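Aminotransferase (Paracoccus denitrificans, PDB 4GRX) probably transfers amino groups from amines or amino acids to keto acids as a class III omega-aminotransferase dependent on pyridoxal phosphate. Local coordinates at residues L156-A161 with F232-V237; S169-G174 with F181-P186; H190-H195 with A211-E216. All blocks are in the same frame, centred on the assembly; numbering follows the deposited sequence.

Overall arrangement
The three contacts follow one stretch of the large pyridoxal-phosphate-binding part of a class III aminotransferase. Interaction 1 joins neighbouring parallel strands 154-158 and 229-234 of the central seven-stranded sheet, and along the chain the other two are nested in the loop it closes, interaction 2 before interaction 3. Interaction 2 ties short helix 167-172 to the loop that leads into edge strand 188-191; interaction 3 joins the end of that strand to helix 206-224, which precedes strand 229-234. Their centres lie about 13 Å (1 and 2), 11 Å (1 and 3) and 19 Å (2 and 3) apart. Thr157 bonds to both Met172 and Leu191, linking sheet, helix and edge strand.

Interaction 1 (L156-A161 with F232-V237)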
ATOM      1  N   LEU A 156      14.332  13.181   9.052  1.00 18.86           N
ATOM      2  CA  LEU A 156      14.390  14.544   8.505  1.00 18.98           C
ATOM      3  C   LEU A 156      13.801  14.619   7.109  1.00 18.79           C
ATOM      4  O   LEU A 156      14.197  13.861   6.227  1.00 18.59           O
ATOM      5  CB  LEU A 156      15.832  15.053   8.475  1.00 19.70           C
ATOM      6  CG  LEU A 156      16.714  14.808   9.704  1.00 20.29           C
ATOM      7  CD1 LEU A 156      18.132  15.308   9.473  1.00 21.17           C
ATOM      8  CD2 LEU A 156      16.132  15.482  10.941  1.00 20.37           C
ATOM      9  N   THR A 157      12.839  15.529   6.928  1.00 18.99           N
ATOM     10  CA  THR A 157      12.284  15.873   5.601  1.00 18.94           C
ATOM     11  C   THR A 157      12.175  17.388   5.455  1.00 19.81           C
ATOM     12  O   THR A 157      12.659  18.124   6.317  1.00 20.64           O
ATOM     13  CB  THR A 157      10.934  15.181   5.305  1.00 18.21           C
ATOM     14  OG1 THR A 157       9.995  15.420   6.358  1.00 17.53           O
ATOM     15  CG2 THR A 157      11.119  13.673   5.143  1.00 18.17           C
ATOM     16  N   ARG A 158      11.558  17.868   4.377  1.00 20.27           N
ATOM     17  CA  ARG A 158      11.403  19.323   4.191  1.00 21.05           C
ATOM     18  C   ARG A 158       9.951  19.766   4.185  1.00 21.12           C
ATOM     19  O   ARG A 158       9.074  19.034   3.730  1.00 20.75           O
ATOM     20  CB  ARG A 158      12.040  19.821   2.886  1.00 21.40           C
ATOM     21  CG  ARG A 158      13.552  19.943   2.852  1.00 21.57           C
ATOM     22  CD  ARG A 158      14.200  18.643   2.428  1.00 21.34           C
ATOM     23  NE  ARG A 158      13.574  18.061   1.241  1.00 21.50           N
ATOM     24  CZ  ARG A 158      13.901  18.372  -0.014  1.00 22.26           C
ATOM     25  NH1 ARG A 158      14.834  19.284  -0.268  1.00 22.84           N
ATOM     26  NH2 ARG A 158      13.288  17.771  -1.025  1.00 22.36           N
ATOM     27  N   TRP A 159       9.719  20.988   4.653  1.00 21.33           N
ATOM     28  CA  TRP A 159       8.444  21.623   4.469  1.00 21.65           C
ATOM     29  C   TRP A 159       8.101  21.590   2.995  1.00 22.40           C
ATOM     30  O   TRP A 159       8.987  21.648   2.143  1.00 23.06           O
ATOM     31  CB  TRP A 159       8.435  23.037   5.054  1.00 22.20           C
ATOM     32  CG  TRP A 159       7.021  23.551   5.205  1.00 22.56           C
ATOM     33  CD1 TRP A 159       6.431  24.628   4.541  1.00 23.29           C
ATOM     34  CD2 TRP A 159       5.939  22.963   6.010  1.00 21.89           C
ATOM     35  NE1 TRP A 159       5.121  24.757   4.902  1.00 23.52           N
ATOM     36  CE2 TRP A 159       4.756  23.796   5.774  1.00 22.62           C
ATOM     37  CE3 TRP A 159       5.839  21.884   6.880  1.00 21.03           C
ATOM     38  CZ2 TRP A 159       3.537  23.535   6.382  1.00 22.49           C
ATOM     39  CZ3 TRP A 159       4.608  21.632   7.491  1.00 20.92           C
ATOM     40  CH2 TRP A 159       3.486  22.445   7.252  1.00 21.83           C
ATOM     41  N   ASN A 160       6.815  21.430   2.686  1.00 22.63           N
ATOM     42  CA  ASN A 160       6.329  21.200   1.319  1.00 22.37           C
ATOM     43  C   ASN A 160       6.684  19.827   0.743  1.00 22.26           C
ATOM     44  O   ASN A 160       6.287  19.521  -0.378  1.00 23.39           O
ATOM     45  CB  ASN A 160       6.761  22.314   0.355  1.00 23.20           C
ATOM     46  CG  ASN A 160       6.168  23.674   0.705  1.00 24.40           C
ATOM     47  OD1 ASN A 160       5.021  23.783   1.141  1.00 25.25           O
ATOM     48  ND2 ASN A 160       6.949  24.728   0.488  1.00 24.92           N
ATOM     49  N   ALA A 161       7.423  18.990   1.471  1.00 21.37           N
ATOM     50  CA  ALA A 161       7.716  17.644   0.958  1.00 21.15           C
ATOM     51  C   ALA A 161       6.434  16.818   0.855  1.00 21.62           C
ATOM     52  O   ALA A 161       5.463  17.030   1.608  1.00 21.77           O
ATOM     53  CB  ALA A 161       8.718  16.928   1.840  1.00 20.63           C
ATOM     54  N   PHE A 232      17.359  11.010   6.270  1.00 20.42           N
ATOM     55  CA  PHE A 232      16.986  12.251   5.591  1.00 19.97           C
ATOM     56  C   PHE A 232      16.418  11.861   4.238  1.00 19.92           C
ATOM     57  O   PHE A 232      17.106  11.242   3.410  1.00 20.79           O
ATOM     58  CB  PHE A 232      18.226  13.139   5.401  1.00 20.77           C
ATOM     59  CG  PHE A 232      17.997  14.367   4.548  1.00 20.95           C
ATOM     60  CD1 PHE A 232      18.067  14.302   3.160  1.00 21.51           C
ATOM     61  CD2 PHE A 232      17.745  15.605   5.137  1.00 20.83           C
ATOM     62  CE1 PHE A 232      17.867  15.438   2.375  1.00 21.75           C
ATOM     63  CE2 PHE A 232      17.547  16.738   4.365  1.00 21.13           C
ATOM     64  CZ  PHE A 232      17.599  16.655   2.976  1.00 21.58           C
ATOM     65  N   PHE A 233      15.154  12.197   4.014  1.00 19.12           N
ATOM     66  CA  PHE A 233      14.524  11.954   2.722  1.00 18.95           C
ATOM     67  C   PHE A 233      14.359  13.266   1.979  1.00 18.88           C
ATOM     68  O   PHE A 233      14.033  14.296   2.590  1.00 18.14           O
ATOM     69  CB  PHE A 233      13.138  11.340   2.901  1.00 18.54           C
ATOM     70  CG  PHE A 233      13.142   9.959   3.464  1.00 18.78           C
ATOM     71  CD1 PHE A 233      13.584   9.717   4.775  1.00 18.74           C
ATOM     72  CD2 PHE A 233      12.649   8.897   2.713  1.00 18.95           C
ATOM     73  CE1 PHE A 233      13.574   8.429   5.302  1.00 18.93           C
ATOM     74  CE2 PHE A 233      12.635   7.614   3.236  1.00 19.17           C
ATOM     75  CZ  PHE A 233      13.092   7.377   4.526  1.00 19.06           C
ATOM     76  N   ALA A 234      14.545  13.215   0.659  1.00 19.58           N
ATOM     77  CA  ALA A 234      14.248  14.360  -0.216  1.00 20.02           C
ATOM     78  C   ALA A 234      13.852  13.922  -1.605  1.00 20.66           C
ATOM     79  O   ALA A 234      14.483  13.030  -2.190  1.00 21.46           O
ATOM     80  CB  ALA A 234      15.443  15.310  -0.294  1.00 20.20           C
ATOM     81  N   GLU A 235      12.809  14.552  -2.132  1.00 20.64           N
ATOM     82  CA  GLU A 235      12.537  14.520  -3.558  1.00 21.64           C
ATOM     83  C   GLU A 235      13.575  15.421  -4.228  1.00 22.90           C
ATOM     84  O   GLU A 235      13.830  16.538  -3.733  1.00 22.94           O
ATOM     85  CB  GLU A 235      11.167  15.109  -3.851  1.00 21.59           C
ATOM     86  CG  GLU A 235       9.999  14.339  -3.277  1.00 21.12           C
ATOM     87  CD  GLU A 235       8.789  15.225  -3.087  1.00 21.03           C
ATOM     88  OE1 GLU A 235       8.618  15.713  -1.951  1.00 20.55           O
ATOM     89  OE2 GLU A 235       8.033  15.453  -4.066  1.00 21.30           O
ATOM     90  N   PRO A 236      14.186  14.964  -5.345  1.00 23.76           N
ATOM     91  CA  PRO A 236      15.132  15.876  -6.013  1.00 24.85           C
ATOM     92  C   PRO A 236      14.449  17.190  -6.425  1.00 25.19           C
ATOM     93  O   PRO A 236      14.972  18.279  -6.139  1.00 25.35           O
ATOM     94  CB  PRO A 236      15.621  15.068  -7.225  1.00 25.77           C
ATOM     95  CG  PRO A 236      15.421  13.642  -6.821  1.00 25.44           C
ATOM     96  CD  PRO A 236      14.184  13.624  -5.953  1.00 24.17           C
ATOM     97  N   VAL A 237      13.290  17.069  -7.072  1.00 25.56           N
ATOM     98  CA  VAL A 237      12.412  18.190  -7.365  1.00 26.17           C
ATOM     99  C   VAL A 237      11.111  17.863  -6.646  1.00 26.38           C
ATOM    100  O   VAL A 237      10.599  16.750  -6.798  1.00 26.96           O
ATOM    101  CB  VAL A 237      12.091  18.291  -8.868  1.00 26.92           C
ATOM    102  CG1 VAL A 237      11.227  19.512  -9.151  1.00 27.32           C
ATOM    103  CG2 VAL A 237      13.350  18.348  -9.700  1.00 27.77           C
TER
HETATM  104  O   HOH W   1      11.870  15.775   2.136  1.00 15.14           O
HETATM  105  O   HOH W   2      11.089  16.001  -0.683  1.00 18.20           O
HETATM  106  O   HOH W   3      14.702  19.502  -3.515  1.00 23.84           O
HETATM  107  O   HOH W   4       6.675  17.816  -2.455  1.00 16.65           O
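Two neighbouring parallel strands of the central sheet of a class III aminotransferase meet where Leu156 pairs with Phe232, and the chains then part into loops. The axes of the short strand segments pass 4.9 Å apart at 25°. Within the pair Phe233 N donates to Leu156 O at 2.9 Å, next to a further backbone bond between Leu156 and Gly231. Leu156 CB packs against Phe232 CD2 at 3.9 Å on one face of the sheet, while Thr157 CG2 meets Phe233 CB at 3.8 Å on the other.

Beyond this pairing Arg158 reaches across the widening gap. Bends at chi2 (88°) and chi3 (48°) turn the chain across to the neighbouring strand, laying one guanidinium face over Ala234 CB, 3.4 Å from CZ. At the edge, NH2 gives Glu235 O a weak hydrogen bond of 3.0 Å, and NH1 bonds to Tyr250. Waters in the guanidinium plane finish the bridge: one takes bonds from Arg158 N and NE and donates to Phe233 O, another links NH2 to Glu235 N and OE1. The Glu235 carboxylate is held further by the backbone N-H groups of Tyr162 and Gly239. Arg158 NH2 and Glu235 OE1 stay 5.2 Å apart, and water rather than a direct salt bridge joins the two buried groups.

Helix 129-146 packs on Phe233, helix 250-260 on Phe232 and Ala234, and strand 265-268 flanks strand 229-234 on the side away from strand 154-158.

Interaction 2 (S169-G174 with F181-P186); sequences SASMTG and FGLPLP
The last turn of helix 167-172 runs close against an irregular loop, with Ser171 CA only 3.9 Å from Pro184 CA. Both belong to the beta-alpha-beta crossover that carries the chain from strand 154-158 through this short helix to the neighbouring parallel strand 188-191. The loop is bent sharply here: Gly182 has a positive phi of 66°, and the peptide bond between Leu183 and Pro184 is cis. That bend presents three consecutive residues, Leu183 to Leu185, to the helix.

Ser171 is the centre of the contact. With OG beside its own backbone N (chi1 -63°), the hydroxyl lies where it can accept the N-H of Leu185, at 3.0 Å from N to OG and nearly straight at 173°. The same oxygen is also hydrogen-bonded to Ala167 O, one turn back in the helix, so one hydroxyl joins the helix backbone to the loop backbone. Around this polar core the loop supplies carbon. Pro184 CB lies 3.8 Å from Ser171 O, a carbonyl that also accepts a bond from His190 NE2 on the edge strand, and Leu185 CG sits 3.7 Å from Ser171 OG.

Leu183 takes the other flank, its two methyl branches divided between neighbouring helix residues: CD2 turns to the serine and CD1 to Ala170. The second subunit closes in on this side, Lys138 of that subunit packing on Ala170 and Trp141 of that subunit on Leu183. The apolar end of the contact is therefore part of the dimer interface. There Ala170 CB meets Leu183 CD1 at 3.7 Å.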
ATOM      1  N   SER A 169       4.500   8.118   6.488  1.00 21.00           N
ATOM      2  CA  SER A 169       4.733   8.914   5.275  1.00 21.34           C
ATOM      3  C   SER A 169       4.000  10.261   5.286  1.00 21.83           C
ATOM      4  O   SER A 169       4.463  11.232   4.689  1.00 22.82           O
ATOM      5  CB  SER A 169       4.455   8.104   3.993  1.00 21.93           C
ATOM      6  OG  SER A 169       3.208   7.426   4.026  1.00 22.09           O
ATOM      7  N   ALA A 170       2.868  10.327   5.981  1.00 21.90           N
ATOM      8  CA  ALA A 170       2.180  11.600   6.178  1.00 21.22           C
ATOM      9  C   ALA A 170       2.926  12.488   7.191  1.00 21.29           C
ATOM     10  O   ALA A 170       2.912  13.723   7.072  1.00 21.54           O
ATOM     11  CB  ALA A 170       0.734  11.377   6.584  1.00 20.44           C
ATOM     12  N   SER A 171       3.578  11.866   8.180  1.00 20.51           N
ATOM     13  CA  SER A 171       4.397  12.615   9.139  1.00 19.94           C
ATOM     14  C   SER A 171       5.621  13.145   8.411  1.00 20.21           C
ATOM     15  O   SER A 171       6.198  14.174   8.785  1.00 19.68           O
ATOM     16  CB  SER A 171       4.834  11.729  10.294  1.00 19.51           C
ATOM     17  OG  SER A 171       3.722  11.269  11.031  1.00 19.50           O
ATOM     18  N   MET A 172       5.989  12.439   7.344  1.00 20.45           N
ATOM     19  CA  MET A 172       7.085  12.844   6.491  1.00 21.33           C
ATOM     20  C   MET A 172       6.717  14.053   5.582  1.00 21.70           C
ATOM     21  O   MET A 172       7.565  14.874   5.207  1.00 21.29           O
ATOM     22  CB  MET A 172       7.525  11.636   5.685  1.00 22.20           C
ATOM     23  CG  MET A 172       8.218  10.575   6.522  1.00 22.99           C
ATOM     24  SD  MET A 172       9.064   9.429   5.421  1.00 25.54           S
ATOM     25  CE  MET A 172       7.943   8.055   5.540  1.00 24.94           C
ATOM     26  N   THR A 173       5.428  14.159   5.283  1.00 21.54           N
ATOM     27  CA  THR A 173       4.888  15.139   4.367  1.00 21.57           C
ATOM     28  C   THR A 173       4.730  16.487   5.070  1.00 21.53           C
ATOM     29  O   THR A 173       4.106  16.582   6.113  1.00 21.74           O
ATOM     30  CB  THR A 173       3.552  14.595   3.799  1.00 21.22           C
ATOM     31  OG1 THR A 173       3.848  13.501   2.908  1.00 21.49           O
ATOM     32  CG2 THR A 173       2.737  15.677   3.091  1.00 20.73           C
ATOM     33  N   GLY A 174       5.301  17.534   4.505  1.00 21.76           N
ATOM     34  CA  GLY A 174       5.279  18.817   5.187  1.00 22.37           C
ATOM     35  C   GLY A 174       4.182  19.726   4.682  1.00 23.37           C
ATOM     36  O   GLY A 174       4.455  20.618   3.893  1.00 24.11           O
ATOM     37  N   PHE A 181      -5.366  14.914  11.249  1.00 18.92           N
ATOM     38  CA  PHE A 181      -5.122  13.561  11.718  1.00 18.69           C
ATOM     39  C   PHE A 181      -4.329  13.552  13.021  1.00 18.70           C
ATOM     40  O   PHE A 181      -4.019  12.483  13.557  1.00 18.41           O
ATOM     41  CB  PHE A 181      -4.357  12.751  10.664  1.00 18.21           C
ATOM     42  CG  PHE A 181      -5.067  12.639   9.336  1.00 18.70           C
ATOM     43  CD1 PHE A 181      -4.490  13.163   8.175  1.00 18.46           C
ATOM     44  CD2 PHE A 181      -6.316  12.010   9.240  1.00 19.49           C
ATOM     45  CE1 PHE A 181      -5.143  13.066   6.954  1.00 19.06           C
ATOM     46  CE2 PHE A 181      -6.983  11.918   8.010  1.00 19.88           C
ATOM     47  CZ  PHE A 181      -6.398  12.450   6.872  1.00 19.75           C
ATOM     48  N   GLY A 182      -4.005  14.739  13.532  1.00 19.26           N
ATOM     49  CA  GLY A 182      -3.097  14.863  14.657  1.00 19.25           C
ATOM     50  C   GLY A 182      -1.687  14.420  14.299  1.00 19.25           C
ATOM     51  O   GLY A 182      -0.976  13.870  15.133  1.00 19.81           O
ATOM     52  N   LEU A 183      -1.271  14.649  13.057  1.00 19.07           N
ATOM     53  CA  LEU A 183       0.109  14.386  12.654  1.00 18.42           C
ATOM     54  C   LEU A 183       0.842  15.710  12.436  1.00 19.15           C
ATOM     55  O   LEU A 183       0.197  16.779  12.472  1.00 20.34           O
ATOM     56  CB  LEU A 183       0.147  13.536  11.386  1.00 17.64           C
ATOM     57  CG  LEU A 183      -0.541  12.173  11.453  1.00 17.34           C
ATOM     58  CD1 LEU A 183      -0.434  11.512  10.090  1.00 17.33           C
ATOM     59  CD2 LEU A 183       0.029  11.268  12.531  1.00 16.53           C
ATOM     60  N   PRO A 184       2.182  15.670  12.238  1.00 18.37           N
ATOM     61  CA  PRO A 184       3.117  14.530  12.274  1.00 17.55           C
ATOM     62  C   PRO A 184       3.183  13.860  13.652  1.00 17.40           C
ATOM     63  O   PRO A 184       2.932  14.532  14.664  1.00 18.05           O
ATOM     64  CB  PRO A 184       4.475  15.207  12.006  1.00 17.69           C
ATOM     65  CG  PRO A 184       4.309  16.627  12.491  1.00 17.80           C
ATOM     66  CD  PRO A 184       2.900  16.955  12.073  1.00 18.32           C
ATOM     67  N   LEU A 185       3.542  12.569  13.693  1.00 16.70           N
ATOM     68  CA  LEU A 185       3.883  11.850  14.938  0.83 16.42           C
ATOM     69  C   LEU A 185       5.219  12.343  15.539  1.00 16.73           C
ATOM     70  O   LEU A 185       6.029  12.905  14.812  1.00 16.59           O
ATOM     71  CB  LEU A 185       4.043  10.363  14.649  0.83 15.83           C
ATOM     72  CG  LEU A 185       2.890   9.518  14.137  0.75 15.77           C
ATOM     73  CD1 LEU A 185       3.432   8.193  13.626  1.00 15.51           C
ATOM     74  CD2 LEU A 185       1.850   9.311  15.227  1.00 15.92           C
ATOM     75  N   PRO A 186       5.485  12.083  16.849  1.00 17.19           N
ATOM     76  CA  PRO A 186       6.825  12.445  17.340  1.00 17.66           C
ATOM     77  C   PRO A 186       7.912  11.853  16.429  1.00 18.18           C
ATOM     78  O   PRO A 186       7.741  10.748  15.879  1.00 18.48           O
ATOM     79  CB  PRO A 186       6.891  11.773  18.724  1.00 17.68           C
ATOM     80  CG  PRO A 186       5.467  11.571  19.131  1.00 17.49           C
ATOM     81  CD  PRO A 186       4.721  11.314  17.855  1.00 16.99           C
TER

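Interaction 3 (H190-H195 with A211-E216)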
ATOM      1  N   HIS A 190      10.611  18.851  10.110  1.00 21.24           N
ATOM      2  CA  HIS A 190      10.537  19.529   8.825  1.00 22.10           C
ATOM      3  C   HIS A 190      11.433  20.738   8.750  1.00 22.89           C
ATOM      4  O   HIS A 190      11.224  21.698   9.482  1.00 23.59           O
ATOM      5  CB  HIS A 190       9.097  19.917   8.542  1.00 22.56           C
ATOM      6  CG  HIS A 190       8.157  18.747   8.524  1.00 22.57           C
ATOM      7  ND1 HIS A 190       6.995  18.741   9.201  1.00 23.24           N
ATOM      8  CD2 HIS A 190       8.251  17.511   7.887  1.00 22.30           C
ATOM      9  CE1 HIS A 190       6.370  17.559   9.008  1.00 22.80           C
ATOM     10  NE2 HIS A 190       7.139  16.811   8.199  1.00 22.64           N
ATOM     11  N   LEU A 191      12.432  20.692   7.865  1.00 22.93           N
ATOM     12  CA  LEU A 191      13.398  21.784   7.677  1.00 23.62           C
ATOM     13  C   LEU A 191      12.908  22.688   6.572  1.00 24.43           C
ATOM     14  O   LEU A 191      11.964  22.334   5.862  1.00 25.47           O
ATOM     15  CB  LEU A 191      14.737  21.231   7.224  1.00 23.71           C
ATOM     16  CG  LEU A 191      15.393  20.053   7.924  1.00 23.04           C
ATOM     17  CD1 LEU A 191      16.288  19.369   6.908  1.00 23.06           C
ATOM     18  CD2 LEU A 191      16.194  20.550   9.111  1.00 23.55           C
ATOM     19  N   THR A 192      13.558  23.830   6.382  1.00 24.59           N
ATOM     20  CA  THR A 192      13.089  24.795   5.387  1.00 25.08           C
ATOM     21  C   THR A 192      13.137  24.224   3.971  1.00 25.41           C
ATOM     22  O   THR A 192      14.099  23.545   3.573  1.00 25.51           O
ATOM     23  CB  THR A 192      13.915  26.091   5.418  1.00 25.69           C
ATOM     24  OG1 THR A 192      14.112  26.495   6.766  1.00 25.67           O
ATOM     25  CG2 THR A 192      13.221  27.194   4.694  1.00 26.16           C
ATOM     26  N   CYS A 193      12.088  24.512   3.218  1.00 25.78           N
ATOM     27  CA  CYS A 193      11.984  24.107   1.839  1.00 26.38           C
ATOM     28  C   CYS A 193      12.943  24.959   0.975  1.00 27.49           C
ATOM     29  O   CYS A 193      12.896  26.187   1.051  1.00 28.02           O
ATOM     30  CB  CYS A 193      10.539  24.295   1.388  1.00 26.82           C
ATOM     31  SG  CYS A 193      10.337  24.110  -0.389  1.00 29.49           S
ATOM     32  N   PRO A 194      13.809  24.316   0.152  1.00 27.13           N
ATOM     33  CA  PRO A 194      14.790  25.066  -0.652  1.00 27.59           C
ATOM     34  C   PRO A 194      14.180  25.784  -1.869  1.00 28.30           C
ATOM     35  O   PRO A 194      14.697  25.688  -2.982  1.00 29.90           O
ATOM     36  CB  PRO A 194      15.802  23.991  -1.077  1.00 27.54           C
ATOM     37  CG  PRO A 194      15.039  22.705  -1.041  1.00 26.79           C
ATOM     38  CD  PRO A 194      13.970  22.853   0.012  1.00 26.32           C
ATOM     39  N   HIS A 195      13.093  26.512  -1.635  1.00 27.38           N
ATOM     40  CA  HIS A 195      12.400  27.295  -2.640  1.00 26.80           C
ATOM     41  C   HIS A 195      12.854  28.702  -2.458  1.00 27.38           C
ATOM     42  O   HIS A 195      12.375  29.428  -1.579  1.00 27.68           O
ATOM     43  CB  HIS A 195      10.892  27.171  -2.424  1.00 26.24           C
ATOM     44  CG  HIS A 195      10.046  27.788  -3.520  1.00 27.07           C
ATOM     45  ND1 HIS A 195       8.701  27.822  -3.455  1.00 27.04           N
ATOM     46  CD2 HIS A 195      10.396  28.420  -4.711  1.00 27.99           C
ATOM     47  CE1 HIS A 195       8.213  28.419  -4.558  1.00 27.95           C
ATOM     48  NE2 HIS A 195       9.248  28.786  -5.325  1.00 28.56           N
ATOM     49  N   ALA A 211      23.575  28.356   1.664  1.00 28.86           N
ATOM     50  CA  ALA A 211      24.413  28.286   2.859  1.00 29.46           C
ATOM     51  C   ALA A 211      23.587  28.323   4.162  1.00 29.11           C
ATOM     52  O   ALA A 211      23.922  27.615   5.121  1.00 28.71           O
ATOM     53  CB  ALA A 211      25.475  29.366   2.841  1.00 30.77           C
ATOM     54  N   ARG A 212      22.500  29.105   4.183  1.00 29.28           N
ATOM     55  CA  ARG A 212      21.622  29.164   5.358  1.00 29.07           C
ATOM     56  C   ARG A 212      20.955  27.826   5.605  1.00 28.53           C
ATOM     57  O   ARG A 212      20.834  27.409   6.754  1.00 28.33           O
ATOM     58  CB  ARG A 212      20.582  30.281   5.273  1.00 29.08           C
ATOM     59  CG  ARG A 212      19.540  30.246   6.388  1.00 28.58           C
ATOM     60  CD  ARG A 212      18.831  31.579   6.624  1.00 29.67           C
ATOM     61  NE  ARG A 212      18.128  32.110   5.441  1.00 29.99           N
ATOM     62  CZ  ARG A 212      16.902  31.751   5.053  1.00 29.05           C
ATOM     63  NH1 ARG A 212      16.233  30.848   5.754  1.00 27.59           N
ATOM     64  NH2 ARG A 212      16.349  32.293   3.959  1.00 29.39           N
ATOM     65  N   LEU A 213      20.545  27.129   4.547  1.00 28.72           N
ATOM     66  CA  LEU A 213      19.928  25.801   4.755  1.00 28.16           C
ATOM     67  C   LEU A 213      20.949  24.726   5.161  1.00 28.54           C
ATOM     68  O   LEU A 213      20.620  23.803   5.901  1.00 28.25           O
ATOM     69  CB  LEU A 213      19.116  25.345   3.535  1.00 27.73           C
ATOM     70  CG  LEU A 213      17.919  26.195   3.070  1.00 28.16           C
ATOM     71  CD1 LEU A 213      17.315  25.607   1.806  1.00 27.87           C
ATOM     72  CD2 LEU A 213      16.844  26.363   4.137  1.00 27.36           C
ATOM     73  N   ALA A 214      22.185  24.848   4.684  1.00 29.71           N
ATOM     74  CA  ALA A 214      23.234  23.917   5.077  1.00 29.93           C
ATOM     75  C   ALA A 214      23.461  24.104   6.578  1.00 29.93           C
ATOM     76  O   ALA A 214      23.560  23.146   7.347  1.00 29.17           O
ATOM     77  CB  ALA A 214      24.512  24.184   4.277  1.00 30.70           C
ATOM     78  N   ARG A 215      23.496  25.371   6.968  1.00 31.08           N
ATOM     79  CA  ARG A 215      23.671  25.796   8.340  1.00 31.60           C
ATOM     80  C   ARG A 215      22.493  25.339   9.195  1.00 30.93           C
ATOM     81  O   ARG A 215      22.689  24.830  10.300  1.00 31.68           O
ATOM     82  CB  ARG A 215      23.814  27.315   8.358  1.00 32.53           C
ATOM     83  CG  ARG A 215      24.308  27.929   9.652  1.00 33.83           C
ATOM     84  CD  ARG A 215      24.880  29.321   9.402  1.00 35.09           C
ATOM     85  NE  ARG A 215      23.924  30.233   8.768  1.00 35.16           N
ATOM     86  CZ  ARG A 215      24.140  30.883   7.616  1.00 35.77           C
ATOM     87  NH1 ARG A 215      25.292  30.736   6.955  1.00 36.48           N
ATOM     88  NH2 ARG A 215      23.206  31.696   7.125  1.00 35.23           N
ATOM     89  N   GLU A 216      21.277  25.508   8.684  1.00 30.60           N
ATOM     90  CA  GLU A 216      20.062  25.112   9.411  1.00 30.40           C
ATOM     91  C   GLU A 216      20.064  23.610   9.704  1.00 29.30           C
ATOM     92  O   GLU A 216      19.621  23.183  10.779  1.00 28.70           O
ATOM     93  CB  GLU A 216      18.783  25.516   8.651  1.00 30.76           C
ATOM     94  CG  GLU A 216      17.497  24.922   9.231  1.00 31.46           C
ATOM     95  CD  GLU A 216      16.379  24.694   8.203  1.00 32.47           C
ATOM     96  OE1 GLU A 216      16.498  23.832   7.295  1.00 32.17           O
ATOM     97  OE2 GLU A 216      15.339  25.367   8.312  1.00 33.48           O
TER
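The chain leaves edge strand 188-191 and passes alongside one face of helix 206-224, with Thr192 CA 6.9 Å from Leu213 CA and Leu191 CA 7.6 Å from Glu216 CA. Leu213 and Glu216, one turn apart on the helix, are the two residues that reach across.

Glu216 serves the backbone. Its CG stands anti to the backbone N (chi1 170°) and the chain stays extended beyond it, which carries the carboxylate to the end of the strand. There OE1 accepts the N-H of Thr192 through its syn lone pair, at 3.1 Å from N to OE1 and with an angle of 151°. A second bond from the same N-H to OE2 is less certain, because OE2 is modelled too near the threonine hydroxyl. The side chain of Leu191 borders the carboxylate at OE1, with CB nearest and CD2 3.8 Å from that oxygen.

Leu213 makes the apolar half with its two branches. CD2 packs against CB and CG2 of Thr192, 3.8 Å from CG2, the two side chains crossing at about a right angle, while CD1 meets Pro194 CB at 3.6 Å. Pro194 is the centre of an inverse gamma turn, closed by His195 N and Cys193 O, which turns the chain past the leucine toward helix 196-199. Tyr250 of helix 250-260 packs on both Pro194 and Leu213.

The helix thus offers a carboxylate to the backbone N-H of the first residue past the strand, an arrangement that probably helps to stabilise Glu216 in its charged form while the leucine fills the apolar side.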